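Local coordinates for probable sugar ABC transporter, sugar-binding protein (Streptococcus pneumoniae, PDB 2W7Y) that binds the blood group A trisaccharide and probably delivers such host glycans to an ABC transporter for uptake, at residues E38-H47 with V75-L86; F99-V110 with G308-M317. One frame throughout, in Å; residues are numbered along the deposited sequence.

Contact 1 (E38-H47 with V75-L86); sequences EVLEFYHGYH and VEFKPTPVNGDL. With FUC (alpha-L-fucopyranose), chain C; GAL (beta-D-galactopyranose), chain B.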
loop_
_atom_site.group_PDB
_atom_site.type_symbol
_atom_site.label_atom_id
_atom_site.label_comp_id
_atom_site.label_asym_id
_atom_site.label_seq_id
_atom_site.Cartn_x
_atom_site.Cartn_y
_atom_site.Cartn_z
ATOM N N GLU A 38 -31.163 -9.999 11.280
ATOM C CA GLU A 38 -30.311 -9.429 10.193
ATOM C C GLU A 38 -28.825 -9.679 10.431
ATOM O O GLU A 38 -28.356 -9.656 11.569
ATOM C CB GLU A 38 -30.561 -7.928 10.038
ATOM C CG GLU A 38 -31.827 -7.580 9.281
ATOM C CD GLU A 38 -31.905 -6.106 8.934
ATOM O OE1 GLU A 38 -32.069 -5.281 9.859
ATOM O OE2 GLU A 38 -31.808 -5.775 7.733
ATOM N N VAL A 39 -28.092 -9.905 9.345
ATOM C CA VAL A 39 -26.658 -10.193 9.408
ATOM C C VAL A 39 -25.869 -9.204 8.550
ATOM O O VAL A 39 -26.136 -9.050 7.355
ATOM C CB VAL A 39 -26.347 -11.649 8.955
ATOM C CG1 VAL A 39 -24.844 -11.916 8.945
ATOM C CG2 VAL A 39 -27.064 -12.663 9.849
ATOM N N LEU A 40 -24.905 -8.531 9.175
ATOM C CA LEU A 40 -23.975 -7.664 8.458
ATOM C C LEU A 40 -22.680 -8.428 8.169
ATOM O O LEU A 40 -21.888 -8.701 9.081
ATOM C CB LEU A 40 -23.690 -6.389 9.259
ATOM C CG LEU A 40 -22.798 -5.324 8.611
ATOM C CD1 LEU A 40 -23.559 -4.519 7.563
ATOM C CD2 LEU A 40 -22.221 -4.402 9.663
ATOM N N GLU A 41 -22.482 -8.770 6.895
ATOM C CA GLU A 41 -21.317 -9.538 6.454
ATOM C C GLU A 41 -20.102 -8.635 6.222
ATOM O O GLU A 41 -20.160 -7.693 5.430
ATOM C CB GLU A 41 -21.654 -10.364 5.196
ATOM C CG GLU A 41 -21.980 -9.543 3.940
ATOM C CD GLU A 41 -22.550 -10.362 2.781
ATOM O OE1 GLU A 41 -22.719 -9.788 1.676
ATOM O OE2 GLU A 41 -22.835 -11.567 2.971
ATOM N N PHE A 42 -19.008 -8.922 6.924
ATOM C CA PHE A 42 -17.789 -8.126 6.806
ATOM C C PHE A 42 -16.636 -8.938 6.224
ATOM O O PHE A 42 -16.148 -9.873 6.852
ATOM C CB PHE A 42 -17.416 -7.480 8.155
ATOM C CG PHE A 42 -15.994 -6.969 8.226
ATOM C CD1 PHE A 42 -15.535 -5.991 7.337
ATOM C CD2 PHE A 42 -15.114 -7.465 9.181
ATOM C CE1 PHE A 42 -14.219 -5.520 7.394
ATOM C CE2 PHE A 42 -13.799 -7.001 9.251
ATOM C CZ PHE A 42 -13.350 -6.023 8.356
ATOM N N TYR A 43 -16.206 -8.567 5.021
ATOM C CA TYR A 43 -15.118 -9.262 4.337
ATOM C C TYR A 43 -13.762 -8.596 4.582
ATOM O O TYR A 43 -13.621 -7.382 4.427
ATOM C CB TYR A 43 -15.414 -9.394 2.833
ATOM C CG TYR A 43 -16.667 -10.193 2.547
ATOM C CD1 TYR A 43 -17.898 -9.556 2.379
ATOM C CD2 TYR A 43 -16.628 -11.587 2.477
ATOM C CE1 TYR A 43 -19.055 -10.283 2.139
ATOM C CE2 TYR A 43 -17.783 -12.325 2.238
ATOM C CZ TYR A 43 -18.993 -11.668 2.070
ATOM O OH TYR A 43 -20.143 -12.392 1.828
ATOM N N HIS A 44 -12.780 -9.408 4.971
ATOM C CA HIS A 44 -11.394 -8.966 5.190
ATOM C C HIS A 44 -10.394 -10.030 4.715
ATOM O O HIS A 44 -10.776 -11.174 4.470
ATOM C CB HIS A 44 -11.164 -8.634 6.666
ATOM C CG HIS A 44 -11.259 -9.820 7.575
ATOM N ND1 HIS A 44 -12.443 -10.222 8.154
ATOM C CD2 HIS A 44 -10.315 -10.692 8.002
ATOM C CE1 HIS A 44 -12.226 -11.292 8.899
ATOM N NE2 HIS A 44 -10.943 -11.597 8.825
ATOM N N GLY A 45 -9.122 -9.654 4.589
ATOM C CA GLY A 45 -8.087 -10.579 4.128
ATOM C C GLY A 45 -7.163 -11.133 5.205
ATOM O O GLY A 45 -6.091 -11.656 4.901
ATOM N N TYR A 46 -7.577 -11.032 6.463
ATOM C CA TYR A 46 -6.792 -11.567 7.572
ATOM C C TYR A 46 -7.219 -13.004 7.885
ATOM O O TYR A 46 -7.933 -13.266 8.853
ATOM C CB TYR A 46 -6.888 -10.653 8.796
ATOM C CG TYR A 46 -6.359 -9.253 8.556
ATOM C CD1 TYR A 46 -4.985 -8.997 8.527
ATOM C CD2 TYR A 46 -7.228 -8.187 8.350
ATOM C CE1 TYR A 46 -4.496 -7.711 8.298
ATOM C CE2 TYR A 46 -6.748 -6.894 8.124
ATOM C CZ TYR A 46 -5.382 -6.664 8.099
ATOM O OH TYR A 46 -4.894 -5.393 7.870
ATOM N N HIS A 47 -6.765 -13.923 7.032
ATOM C CA HIS A 47 -7.136 -15.343 7.078
ATOM C C HIS A 47 -6.047 -16.199 7.722
ATOM O O HIS A 47 -6.267 -17.365 8.038
ATOM C CB HIS A 47 -7.383 -15.848 5.655
ATOM C CG HIS A 47 -6.218 -15.646 4.734
ATOM N ND1 HIS A 47 -5.150 -16.518 4.682
ATOM C CD2 HIS A 47 -5.950 -14.671 3.833
ATOM C CE1 HIS A 47 -4.276 -16.088 3.788
ATOM N NE2 HIS A 47 -4.738 -14.971 3.258
ATOM N N VAL A 75 -29.118 -6.629 14.806
ATOM C CA VAL A 75 -28.279 -6.979 13.658
ATOM C C VAL A 75 -26.958 -7.557 14.162
ATOM O O VAL A 75 -26.287 -6.944 14.997
ATOM C CB VAL A 75 -28.004 -5.755 12.738
ATOM C CG1 VAL A 75 -27.187 -6.165 11.510
ATOM C CG2 VAL A 75 -29.306 -5.085 12.307
ATOM N N GLU A 76 -26.591 -8.735 13.664
ATOM C CA GLU A 76 -25.346 -9.370 14.091
ATOM C C GLU A 76 -24.199 -9.156 13.100
ATOM O O GLU A 76 -24.390 -9.168 11.882
ATOM C CB GLU A 76 -25.544 -10.858 14.423
ATOM C CG GLU A 76 -25.404 -11.829 13.257
ATOM C CD GLU A 76 -25.206 -13.268 13.712
ATOM O OE1 GLU A 76 -25.986 -13.738 14.572
ATOM O OE2 GLU A 76 -24.273 -13.931 13.205
ATOM N N PHE A 77 -23.011 -8.952 13.653
ATOM C CA PHE A 77 -21.811 -8.694 12.880
ATOM C C PHE A 77 -21.121 -10.016 12.552
ATOM O O PHE A 77 -20.866 -10.833 13.443
ATOM C CB PHE A 77 -20.883 -7.768 13.674
ATOM C CG PHE A 77 -19.676 -7.308 12.910
ATOM C CD1 PHE A 77 -19.790 -6.332 11.923
ATOM C CD2 PHE A 77 -18.423 -7.838 13.185
ATOM C CE1 PHE A 77 -18.677 -5.900 11.220
ATOM C CE2 PHE A 77 -17.301 -7.406 12.482
ATOM C CZ PHE A 77 -17.435 -6.434 11.503
ATOM N N LYS A 78 -20.839 -10.223 11.267
ATOM C CA LYS A 78 -20.217 -11.461 10.802
ATOM C C LYS A 78 -18.945 -11.208 9.981
ATOM O O LYS A 78 -19.022 -10.906 8.788
ATOM C CB LYS A 78 -21.223 -12.319 10.018
ATOM C CG LYS A 78 -20.686 -13.674 9.553
ATOM C CD LYS A 78 -20.411 -14.606 10.726
ATOM C CE LYS A 78 -19.689 -15.867 10.287
ATOM N NZ LYS A 78 -19.454 -16.783 11.441
ATOM N N PRO A 79 -17.769 -11.327 10.627
ATOM C CA PRO A 79 -16.509 -11.238 9.902
ATOM C C PRO A 79 -16.247 -12.514 9.091
ATOM O O PRO A 79 -16.376 -13.631 9.609
ATOM C CB PRO A 79 -15.461 -11.071 11.013
ATOM C CG PRO A 79 -16.229 -10.911 12.301
ATOM C CD PRO A 79 -17.558 -11.546 12.069
ATOM N N THR A 80 -15.900 -12.327 7.820
ATOM C CA THR A 80 -15.605 -13.424 6.915
ATOM C C THR A 80 -14.201 -13.236 6.348
ATOM O O THR A 80 -13.980 -12.347 5.520
ATOM C CB THR A 80 -16.644 -13.513 5.769
ATOM O OG1 THR A 80 -17.967 -13.558 6.322
ATOM C CG2 THR A 80 -16.417 -14.758 4.926
ATOM N N PRO A 81 -13.242 -14.057 6.816
ATOM C CA PRO A 81 -11.864 -14.009 6.324
ATOM C C PRO A 81 -11.778 -14.571 4.909
ATOM O O PRO A 81 -12.217 -15.699 4.663
ATOM C CB PRO A 81 -11.101 -14.917 7.305
ATOM C CG PRO A 81 -12.042 -15.169 8.447
ATOM C CD PRO A 81 -13.410 -15.082 7.861
ATOM N N VAL A 82 -11.226 -13.783 3.993
ATOM C CA VAL A 82 -11.139 -14.172 2.591
ATOM C C VAL A 82 -9.740 -14.670 2.239
ATOM O O VAL A 82 -8.752 -13.948 2.393
ATOM C CB VAL A 82 -11.546 -13.005 1.648
ATOM C CG1 VAL A 82 -11.293 -13.373 0.194
ATOM C CG2 VAL A 82 -13.011 -12.624 1.865
ATOM N N ASN A 83 -9.669 -15.917 1.778
ATOM C CA ASN A 83 -8.429 -16.492 1.277
ATOM C C ASN A 83 -8.403 -16.350 -0.240
ATOM O O ASN A 83 -9.109 -17.068 -0.958
ATOM C CB ASN A 83 -8.297 -17.959 1.706
ATOM C CG ASN A 83 -6.910 -18.537 1.438
ATOM O OD1 ASN A 83 -6.750 -19.754 1.332
ATOM N ND2 ASN A 83 -5.902 -17.671 1.341
ATOM N N GLY A 84 -7.601 -15.404 -0.718
ATOM C CA GLY A 84 -7.565 -15.055 -2.134
ATOM C C GLY A 84 -7.777 -13.570 -2.347
ATOM O O GLY A 84 -7.569 -12.768 -1.436
ATOM N N ASP A 85 -8.207 -13.202 -3.550
ATOM C CA ASP A 85 -8.332 -11.798 -3.912
ATOM C C ASP A 85 -9.574 -11.150 -3.311
ATOM O O ASP A 85 -10.694 -11.617 -3.527
ATOM C CB ASP A 85 -8.325 -11.630 -5.435
ATOM C CG ASP A 85 -7.617 -10.361 -5.880
ATOM O OD1 ASP A 85 -7.644 -9.351 -5.141
ATOM O OD2 ASP A 85 -7.021 -10.378 -6.976
ATOM N N LEU A 86 -9.356 -10.077 -2.552
ATOM C CA LEU A 86 -10.434 -9.274 -1.975
ATOM C C LEU A 86 -11.173 -8.472 -3.035
ATOM O O LEU A 86 -12.362 -8.182 -2.881
ATOM C CB LEU A 86 -9.895 -8.316 -0.908
ATOM C CG LEU A 86 -9.641 -8.848 0.504
ATOM C CD1 LEU A 86 -8.882 -7.805 1.319
ATOM C CD2 LEU A 86 -10.941 -9.236 1.198
HETATM C C1 FUC C . -2.657 -7.204 2.698
HETATM C C2 FUC C . -2.167 -8.642 2.509
HETATM C C3 FUC C . -2.393 -9.435 3.798
HETATM C C4 FUC C . -3.874 -9.403 4.175
HETATM C C5 FUC C . -4.342 -7.947 4.273
HETATM C C6 FUC C . -5.841 -7.826 4.528
HETATM O O2 FUC C . -0.800 -8.633 2.183
HETATM O O3 FUC C . -1.920 -10.759 3.676
HETATM O O4 FUC C . -4.641 -10.102 3.213
HETATM O O5 FUC C . -4.019 -7.204 3.106
HETATM C C1 GAL B . -2.102 -4.864 5.267
HETATM C C2 GAL B . -2.078 -5.127 3.760
HETATM C C3 GAL B . -1.064 -4.212 3.066
HETATM C C4 GAL B . -1.219 -2.750 3.501
HETATM C C5 GAL B . -1.195 -2.681 5.035
HETATM C C6 GAL B . -1.332 -1.266 5.601
HETATM O O1 GAL B . -3.223 -5.512 5.824
HETATM O O2 GAL B . -1.737 -6.482 3.558
HETATM O O3 GAL B . -1.182 -4.340 1.668
HETATM O O4 GAL B . -2.422 -2.239 2.975
HETATM O O5 GAL B . -2.231 -3.489 5.559
HETATM O O6 GAL B . -0.796 -1.241 6.912
#

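Contact 2 (F99-V110 with G308-M317); sequences FPDVIDLAGNAV and GGGITISSKM. With A2G (2-acetamido-2-deoxy-alpha-D-galactopyranose), chain D; GAL (beta-D-galactopyranose), chain B; FUC (alpha-L-fucopyranose), chain C.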
loop_
_atom_site.group_PDB
_atom_site.type_symbol
_atom_site.label_atom_id
_atom_site.label_comp_id
_atom_site.label_asym_id
_atom_site.label_seq_id
_atom_site.Cartn_x
_atom_site.Cartn_y
_atom_site.Cartn_z
ATOM N N PHE A 99 -23.149 -4.809 -3.786
ATOM C CA PHE A 99 -21.913 -4.524 -3.070
ATOM C C PHE A 99 -21.878 -5.360 -1.790
ATOM O O PHE A 99 -22.928 -5.590 -1.180
ATOM C CB PHE A 99 -21.806 -3.025 -2.751
ATOM C CG PHE A 99 -20.393 -2.538 -2.582
ATOM C CD1 PHE A 99 -19.573 -2.332 -3.694
ATOM C CD2 PHE A 99 -19.876 -2.286 -1.312
ATOM C CE1 PHE A 99 -18.265 -1.887 -3.543
ATOM C CE2 PHE A 99 -18.565 -1.845 -1.149
ATOM C CZ PHE A 99 -17.759 -1.644 -2.266
ATOM N N PRO A 100 -20.681 -5.850 -1.394
ATOM C CA PRO A 100 -20.565 -6.532 -0.099
ATOM C C PRO A 100 -20.956 -5.587 1.029
ATOM O O PRO A 100 -20.570 -4.414 1.005
ATOM C CB PRO A 100 -19.071 -6.883 -0.014
ATOM C CG PRO A 100 -18.397 -5.992 -1.010
ATOM C CD PRO A 100 -19.394 -5.813 -2.110
ATOM N N ASP A 101 -21.731 -6.083 1.994
ATOM C CA ASP A 101 -22.217 -5.245 3.099
ATOM C C ASP A 101 -21.110 -4.338 3.641
ATOM O O ASP A 101 -21.252 -3.116 3.662
ATOM C CB ASP A 101 -22.806 -6.103 4.221
ATOM C CG ASP A 101 -24.105 -6.788 3.826
ATOM O OD1 ASP A 101 -24.546 -7.675 4.589
ATOM O OD2 ASP A 101 -24.694 -6.449 2.772
ATOM N N VAL A 102 -20.013 -4.954 4.075
ATOM C CA VAL A 102 -18.818 -4.239 4.523
ATOM C C VAL A 102 -17.618 -4.991 3.968
ATOM O O VAL A 102 -17.569 -6.220 4.040
ATOM C CB VAL A 102 -18.711 -4.184 6.080
ATOM C CG1 VAL A 102 -17.450 -3.422 6.526
ATOM C CG2 VAL A 102 -19.952 -3.555 6.703
ATOM N N ILE A 103 -16.667 -4.263 3.388
ATOM C CA ILE A 103 -15.398 -4.864 2.981
ATOM C C ILE A 103 -14.215 -3.988 3.385
ATOM O O ILE A 103 -14.255 -2.771 3.208
ATOM C CB ILE A 103 -15.363 -5.231 1.461
ATOM C CG1 ILE A 103 -14.094 -6.034 1.118
ATOM C CG2 ILE A 103 -15.534 -3.982 0.579
ATOM C CD1 ILE A 103 -14.195 -6.880 -0.142
ATOM N N ASP A 104 -13.193 -4.612 3.967
ATOM C CA ASP A 104 -11.906 -3.962 4.185
ATOM C C ASP A 104 -11.015 -4.281 2.995
ATOM O O ASP A 104 -10.550 -5.410 2.826
ATOM C CB ASP A 104 -11.251 -4.406 5.505
ATOM C CG ASP A 104 -9.836 -3.840 5.684
ATOM O OD1 ASP A 104 -9.016 -4.505 6.355
ATOM O OD2 ASP A 104 -9.532 -2.746 5.151
ATOM N N LEU A 105 -10.789 -3.263 2.174
ATOM C CA LEU A 105 -10.076 -3.409 0.918
ATOM C C LEU A 105 -8.566 -3.541 1.090
ATOM O O LEU A 105 -7.874 -3.928 0.152
ATOM C CB LEU A 105 -10.426 -2.250 -0.019
ATOM C CG LEU A 105 -11.832 -2.316 -0.622
ATOM C CD1 LEU A 105 -12.124 -1.057 -1.406
ATOM C CD2 LEU A 105 -11.977 -3.556 -1.512
ATOM N N ALA A 106 -8.072 -3.220 2.285
ATOM C CA ALA A 106 -6.670 -3.448 2.668
ATOM C C ALA A 106 -5.646 -2.784 1.742
ATOM O O ALA A 106 -4.620 -3.384 1.409
ATOM C CB ALA A 106 -6.387 -4.944 2.798
ATOM N N GLY A 107 -5.937 -1.549 1.338
ATOM C CA GLY A 107 -5.074 -0.791 0.434
ATOM C C GLY A 107 -5.583 -0.742 -0.998
ATOM O O GLY A 107 -5.226 0.164 -1.755
ATOM N N ASN A 108 -6.405 -1.728 -1.371
ATOM C CA ASN A 108 -6.978 -1.802 -2.714
ATOM C C ASN A 108 -7.954 -0.666 -2.973
ATOM O O ASN A 108 -8.642 -0.221 -2.062
ATOM C CB ASN A 108 -7.671 -3.148 -2.946
ATOM C CG ASN A 108 -6.697 -4.312 -2.986
ATOM O OD1 ASN A 108 -6.746 -5.207 -2.138
ATOM N ND2 ASN A 108 -5.807 -4.307 -3.972
ATOM N N ALA A 109 -8.003 -0.197 -4.216
ATOM C CA ALA A 109 -8.878 0.913 -4.587
ATOM C C ALA A 109 -10.320 0.455 -4.756
ATOM O O ALA A 109 -10.577 -0.686 -5.160
ATOM C CB ALA A 109 -8.380 1.587 -5.861
ATOM N N VAL A 110 -11.251 1.351 -4.437
ATOM C CA VAL A 110 -12.677 1.127 -4.683
ATOM C C VAL A 110 -12.931 1.046 -6.186
ATOM O O VAL A 110 -12.288 1.750 -6.977
ATOM C CB VAL A 110 -13.565 2.240 -4.039
ATOM C CG1 VAL A 110 -15.043 2.021 -4.341
ATOM C CG2 VAL A 110 -13.359 2.283 -2.532
ATOM N N GLY A 308 -4.851 4.516 0.931
ATOM C CA GLY A 308 -5.308 3.220 0.442
ATOM C C GLY A 308 -6.815 3.101 0.612
ATOM O O GLY A 308 -7.442 3.931 1.271
ATOM N N GLY A 309 -7.403 2.079 -0.002
ATOM C CA GLY A 309 -8.788 1.718 0.275
ATOM C C GLY A 309 -8.836 0.922 1.566
ATOM O O GLY A 309 -7.871 0.236 1.925
ATOM N N GLY A 310 -9.951 1.016 2.275
ATOM C CA GLY A 310 -10.107 0.293 3.523
ATOM C C GLY A 310 -11.531 -0.147 3.734
ATOM O O GLY A 310 -12.105 -0.836 2.891
ATOM N N ILE A 311 -12.095 0.260 4.868
ATOM C CA ILE A 311 -13.480 -0.041 5.214
ATOM C C ILE A 311 -14.426 0.666 4.246
ATOM O O ILE A 311 -14.428 1.894 4.144
ATOM C CB ILE A 311 -13.773 0.301 6.698
ATOM C CG1 ILE A 311 -13.048 -0.700 7.603
ATOM C CG2 ILE A 311 -15.270 0.288 6.993
ATOM C CD1 ILE A 311 -12.795 -0.203 9.005
ATOM N N THR A 312 -15.203 -0.140 3.527
ATOM C CA THR A 312 -16.067 0.324 2.448
ATOM C C THR A 312 -17.440 -0.331 2.619
ATOM O O THR A 312 -17.535 -1.546 2.791
ATOM C CB THR A 312 -15.474 -0.048 1.073
ATOM O OG1 THR A 312 -14.068 0.222 1.063
ATOM C CG2 THR A 312 -16.129 0.740 -0.024
ATOM N N ILE A 313 -18.499 0.472 2.591
ATOM C CA ILE A 313 -19.830 -0.029 2.953
ATOM C C ILE A 313 -20.909 0.151 1.882
ATOM O O ILE A 313 -20.976 1.183 1.211
ATOM C CB ILE A 313 -20.284 0.478 4.371
ATOM C CG1 ILE A 313 -21.735 0.963 4.361
ATOM C CG2 ILE A 313 -19.353 1.576 4.875
ATOM C CD1 ILE A 313 -22.313 1.256 5.723
ATOM N N SER A 314 -21.740 -0.878 1.739
ATOM C CA SER A 314 -22.834 -0.899 0.778
ATOM C C SER A 314 -23.879 0.192 1.022
ATOM O O SER A 314 -24.183 0.528 2.164
ATOM C CB SER A 314 -23.502 -2.276 0.784
ATOM O OG SER A 314 -24.609 -2.320 -0.098
ATOM N N SER A 315 -24.413 0.730 -0.074
ATOM C CA SER A 315 -25.480 1.729 -0.054
ATOM C C SER A 315 -26.862 1.091 0.045
ATOM O O SER A 315 -27.843 1.769 0.358
ATOM C CB SER A 315 -25.432 2.574 -1.325
ATOM O OG SER A 315 -24.670 3.748 -1.127
ATOM N N LYS A 316 -26.925 -0.211 -0.219
ATOM C CA LYS A 316 -28.191 -0.907 -0.411
ATOM C C LYS A 316 -28.582 -1.789 0.772
ATOM O O LYS A 316 -28.856 -2.980 0.618
ATOM C CB LYS A 316 -28.153 -1.708 -1.715
ATOM C CG LYS A 316 -28.010 -0.832 -2.943
ATOM C CD LYS A 316 -28.252 -1.606 -4.219
ATOM C CE LYS A 316 -28.448 -0.661 -5.390
ATOM N NZ LYS A 316 -27.225 0.131 -5.660
HETATM N N MSE A 317 -28.623 -1.186 1.954
HETATM C CA MSE A 317 -28.928 -1.918 3.180
HETATM C C MSE A 317 -29.990 -1.205 4.006
HETATM O O MSE A 317 -30.202 0.001 3.853
HETATM C CB MSE A 317 -27.663 -2.104 4.021
HETATM C CG MSE A 317 -26.527 -2.827 3.306
HETATM SE SE MSE A 317 -25.070 -3.269 4.513
HETATM C CE MSE A 317 -24.613 -1.487 5.156
HETATM O O5 A2G D . 1.093 -4.843 1.152
HETATM C C1 A2G D . -0.167 -4.204 0.815
HETATM C C2 A2G D . -0.439 -4.461 -0.659
HETATM N N2 A2G D . -1.717 -3.881 -1.073
HETATM C C3 A2G D . -0.509 -5.973 -0.911
HETATM O O3 A2G D . -0.858 -6.232 -2.272
HETATM C C4 A2G D . 0.813 -6.642 -0.530
HETATM O O4 A2G D . 1.867 -6.174 -1.381
HETATM C C5 A2G D . 1.133 -6.302 0.931
HETATM C C6 A2G D . 2.485 -6.864 1.365
HETATM O O6 A2G D . 2.763 -6.405 2.689
HETATM C C7 A2G D . -1.813 -3.059 -2.111
HETATM O O7 A2G D . -0.864 -2.682 -2.798
HETATM C C8 A2G D . -3.234 -2.581 -2.399
HETATM C C1 GAL B . -2.102 -4.864 5.267
HETATM C C2 GAL B . -2.078 -5.127 3.760
HETATM C C3 GAL B . -1.064 -4.212 3.066
HETATM C C4 GAL B . -1.219 -2.750 3.501
HETATM C C5 GAL B . -1.195 -2.681 5.035
HETATM C C6 GAL B . -1.332 -1.266 5.601
HETATM O O1 GAL B . -3.223 -5.512 5.824
HETATM O O2 GAL B . -1.737 -6.482 3.558
HETATM O O3 GAL B . -1.182 -4.340 1.668
HETATM O O4 GAL B . -2.422 -2.239 2.975
HETATM O O5 GAL B . -2.231 -3.489 5.559
HETATM O O6 GAL B . -0.796 -1.241 6.912
HETATM C C1 FUC C . -2.657 -7.204 2.698
HETATM C C2 FUC C . -2.167 -8.642 2.509
HETATM C C3 FUC C . -2.393 -9.435 3.798
HETATM C C4 FUC C . -3.874 -9.403 4.175
HETATM C C5 FUC C . -4.342 -7.947 4.273
HETATM C C6 FUC C . -5.841 -7.826 4.528
HETATM O O2 FUC C . -0.800 -8.633 2.183
HETATM O O3 FUC C . -1.920 -10.759 3.676
HETATM O O4 FUC C . -4.641 -10.102 3.213
HETATM O O5 FUC C . -4.019 -7.204 3.106
HETATM O O HOH W 1 -24.936 -5.095 0.525
#

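Contact 1 (E38-H47 with V75-L86)
Val39 to His44 run beside Glu76 to Pro81 as parallel strands, their axes 4.5 Å apart at closest and 27° from alignment, joined by backbone hydrogen bonds from Glu76 N to Glu38 O at one end to Val82 N to His44 O at the other. The face bearing Leu40, Phe42 and His44 carries most of the aromatic packing. Phe77 lies across from both Leu40 and Phe42: Leu40 CD2 meets the ring at its edge, 3.8 Å from Phe77 CD1, while Phe77 CZ comes within 3.4 Å of Phe42 CD2. The two phenyl planes are inclined by only 26°, but the rings are displaced laterally and share little facing area. Further along, CG of His44 is wedged between its own backbone N and carbonyl carbon (chi1 66°), which folds the imidazole back over the partner strand; there Pro81 CA makes a CH-pi contact, 3.9 Å from the ring centroid. On the other face Tyr43 CD2 rests 3.8 Å from Thr80 CB, with Val82 CG2 at the ring edge. Beyond the strands, Gly45 O accepts a 2.7 Å hydrogen bond from fucose O4, and the Tyr46 ring carries fucose C6 centrally over one face, its OH hydrogen-bonded to galactose O1. With helix 54-69 linking the strands, the unit is a beta-alpha-beta crossover, and the loop after strand 39-44 brings Gly45 and Tyr46 into the glycan pocket.

Contact 2 (F99-V110 with G308-M317)
Thr312, Gly309 and Asp101 bury the most surface where 99-110 meets 308-317. Thr312 forms a hydrogen-bonded antiparallel pair with Ile103. With OG1 beside the backbone N (chi1 -44°), CG2 is left anti to that N and is directed at the Phe99 ring, 3.7 Å from Phe99 CZ, while OG1 donates to Gly310 O. That carbonyl is gripped twice, Leu105 N and Thr312 OG1 reaching it from opposite faces of its plane. Gly309 sits against the type I' turn of Leu105 to Asn108: its O takes a 2.7 Å bond from Gly107 N, and its CA lies 3.0 Å from Asn108 O, a closeness that leaves no room for a side chain. At the far end Asp101 O accepts from Ser314 N, while its CB and carboxylate lie against the selenium of Met317, a selenomethionine, with Asp101 CB 3.6 Å from Met317 SE. A water donates to Asp101 OD2 and Phe99 O and accepts from Ser314 OG. Backbone bonds and close glycine packing thus join a small apolar patch round the Thr312 methyl, and the Gly107 N bond ties the turn to 308-317, consistent with a fixed Ala106 O, which accepts from galactose O4.

How the contacts relate
A single mixed sheet, in the order 76-81, 39-44, 102-104, 311-313, contains both contacts: each pairs an outer strand with an inner one, and the inner strands are joined by backbone bonds such as Tyr43 N with Val102 O. Contact 1 is parallel, local in sequence and partly exposed; contact 2 is antiparallel, brings together segments 198 residues apart and is buried. Both are held by backbone hydrogen bonds, but contact 2 adds close glycine packing and side-chain hydroxyl and water bonds where contact 1 has aromatic rings. Helix 319-332 touches side chains of both. Each contact touches fucose and galactose through the loops that follow strands 39-44 and 102-104.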